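Local coordinates for protein kappa-carrageenase (Pseudoalteromonas carrageenovora, PDB 1DYP) that hydrolyses, through its family 16 glycoside hydrolase catalytic domain, the internal beta-1,4 linkages between galactose 4-sulfate and 3,6-anhydrogalactose in kappa-carrageenan, at residues Leu227-Gln239 and Ser248-Val262. The protein carries 1 engineered substitution. Numbering follows the deposited sequence.
Sequences LTLSQGLRAPHTQ and SANKSAEGFPTSMEV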
ATOM      1  N   LEU A 227       3.237  -5.461  -6.504  1.00  6.70           N
ATOM      2  CA  LEU A 227       2.652  -4.125  -6.567  1.00  6.45           C
ATOM      3  C   LEU A 227       1.196  -4.210  -6.134  1.00  6.53           C
ATOM      4  O   LEU A 227       0.422  -4.999  -6.678  1.00  6.84           O
ATOM      5  CB  LEU A 227       2.755  -3.579  -7.985  1.00  6.41           C
ATOM      6  CG  LEU A 227       2.489  -2.081  -8.108  1.00  6.52           C
ATOM      7  CD1 LEU A 227       3.453  -1.301  -7.211  1.00  6.60           C
ATOM      8  CD2 LEU A 227       2.657  -1.678  -9.565  1.00  6.88           C
ATOM      9  N   THR A 228       0.821  -3.369  -5.178  1.00  6.40           N
ATOM     10  CA  THR A 228      -0.523  -3.427  -4.628  1.00  6.35           C
ATOM     11  C   THR A 228      -1.280  -2.110  -4.488  1.00  6.16           C
ATOM     12  O   THR A 228      -0.709  -1.068  -4.176  1.00  6.15           O
ATOM     13  CB  THR A 228      -0.457  -4.098  -3.238  1.00  6.59           C
ATOM     14  OG1 THR A 228       0.345  -5.283  -3.327  1.00  6.60           O
ATOM     15  CG2 THR A 228      -1.841  -4.471  -2.737  1.00  6.90           C
ATOM     16  N   LEU A 229      -2.583  -2.186  -4.735  1.00  6.08           N
ATOM     17  CA  LEU A 229      -3.494  -1.060  -4.578  1.00  6.07           C
ATOM     18  C   LEU A 229      -4.526  -1.618  -3.603  1.00  5.97           C
ATOM     19  O   LEU A 229      -5.092  -2.687  -3.836  1.00  5.98           O
ATOM     20  CB  LEU A 229      -4.152  -0.701  -5.912  1.00  6.11           C
ATOM     21  CG  LEU A 229      -3.220  -0.046  -6.937  1.00  6.34           C
ATOM     22  CD1 LEU A 229      -3.782  -0.207  -8.343  1.00  6.81           C
ATOM     23  CD2 LEU A 229      -3.036   1.423  -6.581  1.00  6.34           C
ATOM     24  N   SER A 230      -4.754  -0.927  -2.495  1.00  5.87           N
ATOM     25  CA  SER A 230      -5.710  -1.430  -1.521  1.00  6.10           C
ATOM     26  C   SER A 230      -6.177  -0.324  -0.607  1.00  5.95           C
ATOM     27  O   SER A 230      -5.549   0.723  -0.518  1.00  6.08           O
ATOM     28  CB  SER A 230      -5.068  -2.534  -0.675  1.00  6.20           C
ATOM     29  OG  SER A 230      -3.968  -2.025   0.064  1.00  6.97           O
ATOM     30  N   GLN A 231      -7.292  -0.560   0.069  1.00  5.75           N
ATOM     31  CA  GLN A 231      -7.812   0.427   0.999  1.00  5.80           C
ATOM     32  C   GLN A 231      -7.961  -0.231   2.361  1.00  5.94           C
ATOM     33  O   GLN A 231      -8.677  -1.221   2.512  1.00  6.00           O
ATOM     34  CB  GLN A 231      -9.151   0.975   0.509  1.00  6.07           C
ATOM     35  CG  GLN A 231      -9.706   2.068   1.401  1.00  6.24           C
ATOM     36  CD  GLN A 231     -10.727   2.925   0.693  1.00  6.75           C
ATOM     37  OE1 GLN A 231     -10.375   3.834  -0.062  1.00  7.38           O
ATOM     38  NE2 GLN A 231     -12.002   2.636   0.923  1.00  6.56           N
ATOM     39  N   GLY A 232      -7.260   0.314   3.347  1.00  5.69           N
ATOM     40  CA  GLY A 232      -7.322  -0.248   4.682  1.00  6.12           C
ATOM     41  C   GLY A 232      -8.205   0.546   5.622  1.00  6.04           C
ATOM     42  O   GLY A 232      -8.600   1.670   5.324  1.00  6.19           O
ATOM     43  N   LEU A 233      -8.505  -0.050   6.769  1.00  6.18           N
ATOM     44  CA  LEU A 233      -9.340   0.581   7.782  1.00  6.43           C
ATOM     45  C   LEU A 233      -8.440   1.322   8.770  1.00  6.42           C
ATOM     46  O   LEU A 233      -7.306   0.901   9.030  1.00  6.33           O
ATOM     47  CB  LEU A 233     -10.156  -0.491   8.511  1.00  6.83           C
ATOM     48  CG  LEU A 233     -11.402  -0.053   9.279  1.00  7.36           C
ATOM     49  CD1 LEU A 233     -12.472   0.467   8.313  1.00  7.42           C
ATOM     50  CD2 LEU A 233     -11.934  -1.245  10.069  1.00  7.63           C
ATOM     51  N   ARG A 234      -8.948   2.419   9.325  1.00  6.00           N
ATOM     52  CA  ARG A 234      -8.188   3.227  10.274  1.00  6.11           C
ATOM     53  C   ARG A 234      -9.093   3.790  11.362  1.00  6.16           C
ATOM     54  O   ARG A 234     -10.302   3.550  11.364  1.00  6.13           O
ATOM     55  CB  ARG A 234      -7.506   4.393   9.544  1.00  6.21           C
ATOM     56  CG  ARG A 234      -6.478   3.978   8.497  1.00  6.39           C
ATOM     57  CD  ARG A 234      -5.252   3.344   9.143  1.00  6.74           C
ATOM     58  NE  ARG A 234      -4.159   3.133   8.193  1.00  7.35           N
ATOM     59  CZ  ARG A 234      -4.008   2.047   7.443  1.00  7.41           C
ATOM     60  NH1 ARG A 234      -4.882   1.053   7.522  1.00  7.46           N
ATOM     61  NH2 ARG A 234      -2.967   1.951   6.622  1.00  7.82           N
ATOM     62  N   ALA A 235      -8.497   4.530  12.290  1.00  6.34           N
ATOM     63  CA  ALA A 235      -9.255   5.160  13.360  1.00  6.55           C
ATOM     64  C   ALA A 235     -10.326   5.997  12.660  1.00  6.94           C
ATOM     65  O   ALA A 235     -10.070   6.586  11.610  1.00  6.99           O
ATOM     66  CB  ALA A 235      -8.337   6.052  14.192  1.00  6.70           C
ATOM     67  N   PRO A 236     -11.515   6.121  13.260  1.00  7.06           N
ATOM     68  CA  PRO A 236     -11.986   5.592  14.544  1.00  7.10           C
ATOM     69  C   PRO A 236     -12.448   4.135  14.603  1.00  7.08           C
ATOM     70  O   PRO A 236     -13.104   3.744  15.569  1.00  7.26           O
ATOM     71  CB  PRO A 236     -13.123   6.538  14.885  1.00  7.21           C
ATOM     72  CG  PRO A 236     -13.762   6.737  13.534  1.00  7.31           C
ATOM     73  CD  PRO A 236     -12.563   6.942  12.619  1.00  7.16           C
ATOM     74  N   HIS A 237     -12.104   3.335  13.600  1.00  6.98           N
ATOM     75  CA  HIS A 237     -12.546   1.943  13.572  1.00  6.85           C
ATOM     76  C   HIS A 237     -11.468   0.945  13.944  1.00  6.88           C
ATOM     77  O   HIS A 237     -11.677  -0.266  13.860  1.00  6.88           O
ATOM     78  CB  HIS A 237     -13.081   1.622  12.182  1.00  7.13           C
ATOM     79  CG  HIS A 237     -14.072   2.626  11.690  1.00  7.33           C
ATOM     80  ND1 HIS A 237     -15.265   2.862  12.336  1.00  7.43           N
ATOM     81  CD2 HIS A 237     -14.026   3.491  10.650  1.00  7.38           C
ATOM     82  CE1 HIS A 237     -15.913   3.831  11.715  1.00  7.62           C
ATOM     83  NE2 HIS A 237     -15.182   4.231  10.690  1.00  7.54           N
ATOM     84  N   THR A 238     -10.325   1.456  14.381  1.00  6.80           N
ATOM     85  CA  THR A 238      -9.207   0.597  14.734  1.00  7.06           C
ATOM     86  C   THR A 238      -8.418   1.096  15.929  1.00  7.23           C
ATOM     87  O   THR A 238      -8.539   2.247  16.348  1.00  7.02           O
ATOM     88  CB  THR A 238      -8.196   0.504  13.576  1.00  7.17           C
ATOM     89  OG1 THR A 238      -7.661   1.810  13.321  1.00  7.62           O
ATOM     90  CG2 THR A 238      -8.858  -0.019  12.309  1.00  7.08           C
ATOM     91  N   GLN A 239      -7.606   0.190  16.461  1.00  7.44           N
ATOM     92  CA  GLN A 239      -6.692   0.474  17.554  1.00  7.96           C
ATOM     93  C   GLN A 239      -5.408  -0.148  17.028  1.00  8.45           C
ATOM     94  O   GLN A 239      -5.455  -1.054  16.195  1.00  8.30           O
ATOM     95  CB  GLN A 239      -7.101  -0.236  18.845  1.00  7.69           C
ATOM     96  CG  GLN A 239      -8.469   0.138  19.384  1.00  8.00           C
ATOM     97  CD  GLN A 239      -8.597   1.608  19.752  1.00  7.63           C
ATOM     98  OE1 GLN A 239      -7.618   2.360  19.746  1.00  7.99           O
ATOM     99  NE2 GLN A 239      -9.815   2.022  20.085  1.00  8.15           N
ATOM    100  N   SER A 248     -11.954  -1.346  16.864  1.00  9.24           N
ATOM    101  CA  SER A 248     -12.335  -0.453  17.954  1.00  9.31           C
ATOM    102  C   SER A 248     -13.814  -0.722  18.199  1.00  9.47           C
ATOM    103  O   SER A 248     -14.393  -1.616  17.579  1.00  9.54           O
ATOM    104  CB  SER A 248     -12.150   1.009  17.560  1.00  9.19           C
ATOM    105  OG  SER A 248     -13.141   1.400  16.625  1.00  9.02           O
ATOM    106  N   ALA A 249     -14.427   0.052  19.087  1.00  9.48           N
ATOM    107  CA  ALA A 249     -15.842  -0.123  19.389  1.00  9.75           C
ATOM    108  C   ALA A 249     -16.709   0.652  18.404  1.00  9.87           C
ATOM    109  O   ALA A 249     -17.936   0.545  18.425  1.00  9.91           O
ATOM    110  CB  ALA A 249     -16.133   0.331  20.813  1.00  9.82           C
ATOM    111  N   ASN A 250     -16.072   1.437  17.542  1.00  9.82           N
ATOM    112  CA  ASN A 250     -16.810   2.208  16.555  1.00  9.92           C
ATOM    113  C   ASN A 250     -16.955   1.396  15.283  1.00 10.15           C
ATOM    114  O   ASN A 250     -16.004   1.237  14.517  1.00  9.81           O
ATOM    115  CB  ASN A 250     -16.099   3.525  16.225  1.00  9.83           C
ATOM    116  CG  ASN A 250     -16.870   4.366  15.217  1.00  9.64           C
ATOM    117  OD1 ASN A 250     -17.482   3.836  14.289  1.00  9.41           O
ATOM    118  ND2 ASN A 250     -16.832   5.683  15.387  1.00  9.93           N
ATOM    119  N   LYS A 251     -18.153   0.865  15.066  1.00 10.32           N
ATOM    120  CA  LYS A 251     -18.438   0.082  13.870  1.00 10.69           C
ATOM    121  C   LYS A 251     -19.614   0.719  13.145  1.00 10.63           C
ATOM    122  O   LYS A 251     -20.532   0.043  12.686  1.00 10.58           O
ATOM    123  CB  LYS A 251     -18.741  -1.375  14.238  0.50 11.07           C
ATOM    124  CG  LYS A 251     -19.606  -1.558  15.469  0.50 11.64           C
ATOM    125  CD  LYS A 251     -19.629  -3.019  15.903  0.50 11.97           C
ATOM    126  CE  LYS A 251     -20.287  -3.180  17.265  0.50 12.18           C
ATOM    127  NZ  LYS A 251     -20.223  -4.586  17.752  0.50 12.51           N
ATOM    128  N   SER A 252     -19.566   2.043  13.049  1.00 10.59           N
ATOM    129  CA  SER A 252     -20.613   2.804  12.389  1.00 10.67           C
ATOM    130  C   SER A 252     -20.680   2.508  10.899  1.00 10.64           C
ATOM    131  O   SER A 252     -19.658   2.265  10.253  1.00 10.42           O
ATOM    132  CB  SER A 252     -20.379   4.302  12.588  1.00 11.01           C
ATOM    133  OG  SER A 252     -21.363   5.066  11.910  1.00 11.27           O
ATOM    134  N   ALA A 253     -21.895   2.536  10.365  1.00 10.83           N
ATOM    135  CA  ALA A 253     -22.121   2.301   8.948  1.00 11.09           C
ATOM    136  C   ALA A 253     -22.119   3.643   8.216  1.00 11.12           C
ATOM    137  O   ALA A 253     -22.061   3.691   6.989  1.00 11.03           O
ATOM    138  CB  ALA A 253     -23.458   1.591   8.740  1.00 11.29           C
ATOM    139  N   GLU A 254     -22.185   4.734   8.974  1.00 11.35           N
ATOM    140  CA  GLU A 254     -22.190   6.065   8.380  1.00 11.67           C
ATOM    141  C   GLU A 254     -20.861   6.306   7.680  1.00 11.53           C
ATOM    142  O   GLU A 254     -19.799   6.043   8.244  1.00 11.65           O
ATOM    143  CB  GLU A 254     -22.403   7.131   9.455  1.00 12.21           C
ATOM    144  CG  GLU A 254     -23.621   6.900  10.337  1.00 13.09           C
ATOM    145  CD  GLU A 254     -23.868   8.051  11.295  0.50 13.25           C
ATOM    146  OE1 GLU A 254     -22.893   8.536  11.907  0.50 13.75           O
ATOM    147  OE2 GLU A 254     -25.037   8.465  11.443  0.50 13.70           O
ATOM    148  N   GLY A 255     -20.926   6.801   6.449  1.00 11.14           N
ATOM    149  CA  GLY A 255     -19.713   7.062   5.701  1.00 10.91           C
ATOM    150  C   GLY A 255     -19.293   5.865   4.870  1.00 10.67           C
ATOM    151  O   GLY A 255     -18.280   5.910   4.172  1.00 10.92           O
ATOM    152  N   PHE A 256     -20.063   4.785   4.955  1.00 10.14           N
ATOM    153  CA  PHE A 256     -19.779   3.580   4.185  1.00  9.78           C
ATOM    154  C   PHE A 256     -20.996   3.200   3.356  1.00  9.72           C
ATOM    155  O   PHE A 256     -22.129   3.442   3.760  1.00  9.92           O
ATOM    156  CB  PHE A 256     -19.400   2.418   5.110  1.00  9.53           C
ATOM    157  CG  PHE A 256     -18.129   2.648   5.869  1.00  9.28           C
ATOM    158  CD1 PHE A 256     -18.135   3.353   7.068  1.00  8.84           C
ATOM    159  CD2 PHE A 256     -16.915   2.205   5.356  1.00  9.09           C
ATOM    160  CE1 PHE A 256     -16.947   3.617   7.744  1.00  8.74           C
ATOM    161  CE2 PHE A 256     -15.721   2.465   6.024  1.00  8.96           C
ATOM    162  CZ  PHE A 256     -15.737   3.172   7.219  1.00  8.92           C
ATOM    163  N   PRO A 257     -20.777   2.601   2.179  1.00  9.50           N
ATOM    164  CA  PRO A 257     -19.464   2.276   1.613  1.00  9.41           C
ATOM    165  C   PRO A 257     -18.711   3.514   1.143  1.00  9.40           C
ATOM    166  O   PRO A 257     -19.313   4.554   0.859  1.00  9.42           O
ATOM    167  CB  PRO A 257     -19.815   1.355   0.453  1.00  9.63           C
ATOM    168  CG  PRO A 257     -21.107   1.941  -0.032  1.00  9.78           C
ATOM    169  CD  PRO A 257     -21.855   2.189   1.264  1.00  9.45           C
ATOM    170  N   THR A 258     -17.391   3.396   1.079  1.00  9.21           N
ATOM    171  CA  THR A 258     -16.548   4.484   0.609  1.00  9.07           C
ATOM    172  C   THR A 258     -15.484   3.802  -0.241  1.00  9.17           C
ATOM    173  O   THR A 258     -15.032   2.703   0.083  1.00  8.82           O
ATOM    174  CB  THR A 258     -15.943   5.283   1.785  1.00  9.25           C
ATOM    175  OG1 THR A 258     -15.358   6.487   1.281  1.00  9.22           O
ATOM    176  CG2 THR A 258     -14.900   4.467   2.526  1.00  9.21           C
ATOM    177  N   SER A 259     -15.072   4.452  -1.323  1.00  9.22           N
ATOM    178  CA  SER A 259     -14.099   3.839  -2.212  1.00  9.44           C
ATOM    179  C   SER A 259     -13.051   4.770  -2.788  1.00  9.42           C
ATOM    180  O   SER A 259     -13.291   5.959  -2.998  1.00  9.48           O
ATOM    181  CB  SER A 259     -14.835   3.165  -3.364  1.00  9.58           C
ATOM    182  OG  SER A 259     -15.652   4.108  -4.036  0.50 10.06           O
HETATM  183  N   MSE A 260     -11.884   4.199  -3.054  1.00  9.31           N
HETATM  184  CA  MSE A 260     -10.784   4.932  -3.640  1.00  9.27           C
HETATM  185  C   MSE A 260     -10.887   4.482  -5.094  1.00  9.00           C
HETATM  186  O   MSE A 260     -11.377   3.383  -5.378  1.00  8.70           O
HETATM  187  CB  MSE A 260      -9.449   4.464  -3.054  1.00  9.96           C
HETATM  188  CG  MSE A 260      -9.125   3.011  -3.376  1.00 10.58           C
HETATM  189 SE   MSE A 260      -7.442   2.383  -2.652  1.00 12.24          SE
HETATM  190  CE  MSE A 260      -6.234   3.044  -3.989  1.00 11.06           C
ATOM    191  N   GLU A 261     -10.445   5.328  -6.015  1.00  8.80           N
ATOM    192  CA  GLU A 261     -10.491   4.980  -7.425  1.00  8.82           C
ATOM    193  C   GLU A 261      -9.104   5.124  -8.032  1.00  8.65           C
ATOM    194  O   GLU A 261      -8.371   6.061  -7.711  1.00  8.62           O
ATOM    195  CB  GLU A 261     -11.475   5.881  -8.171  0.50  9.08           C
ATOM    196  CG  GLU A 261     -12.883   5.873  -7.602  0.50  9.39           C
ATOM    197  CD  GLU A 261     -13.881   6.536  -8.528  0.50  9.58           C
ATOM    198  OE1 GLU A 261     -13.550   7.600  -9.091  0.50  9.81           O
ATOM    199  OE2 GLU A 261     -14.996   5.997  -8.690  0.50  9.84           O
ATOM    200  N   VAL A 262      -8.749   4.184  -8.901  1.00  8.48           N
ATOM    201  CA  VAL A 262      -7.455   4.203  -9.557  1.00  8.18           C
ATOM    202  C   VAL A 262      -7.685   4.249 -11.061  1.00  8.22           C
ATOM    203  O   VAL A 262      -8.221   3.311 -11.650  1.00  8.05           O
ATOM    204  CB  VAL A 262      -6.634   2.944  -9.215  1.00  8.22           C
ATOM    205  CG1 VAL A 262      -5.219   3.083  -9.750  1.00  8.09           C
ATOM    206  CG2 VAL A 262      -6.620   2.729  -7.710  1.00  8.20           C
TER
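Across the interior of the beta-sandwich characteristic of family 16 glycoside hydrolases, strand 227-233, on the sheet that lines the active-site tunnel, faces strand 258-262 of the other sheet, nearly antiparallel, with axes 8.0 Å apart. Leu229 and Val262 meet tip to tip in this core, Leu229 CD1 lying 3.9 Å from Val262 CG1. Next along, Gln231 and selenomethionine Met260 run alongside each other in opposite senses, Gln231 OE1 lying 3.2 Å from Met260 CB. Gln231 CG stands anti to the backbone N (chi1 -177°) and the chain runs on extended, carrying the amide across to the facing strand, where NE2 makes a weak bond to Thr258 O (3.1 Å) besides its hydrogen bond to Thr59.

Beyond Arg234, which is important for substrate recognition, the chain turns at Pro236, after a cis peptide, into the loop where His237 meets segment 248-256. His237 ND1 donates to Asn250 O at 2.8 Å; the bond is nearly straight (170°) and in the ring plane, though the donor stands above the carbonyl plane. The edge of Phe256 points to the imidazole face in an offset edge-to-face pair, planes at 71°; Phe256 CE1 lies 3.5 Å from His237 NE2. Replacing His237 by alanine would probably leave Asn250 O without its imidazole donor and open a gap beside the Phe256 edge. Ser248 ties down the same turn: its N bonds to His237 O, while OG both accepts from Asn250 N in an ST turn and donates to Pro236 O at 2.6 Å.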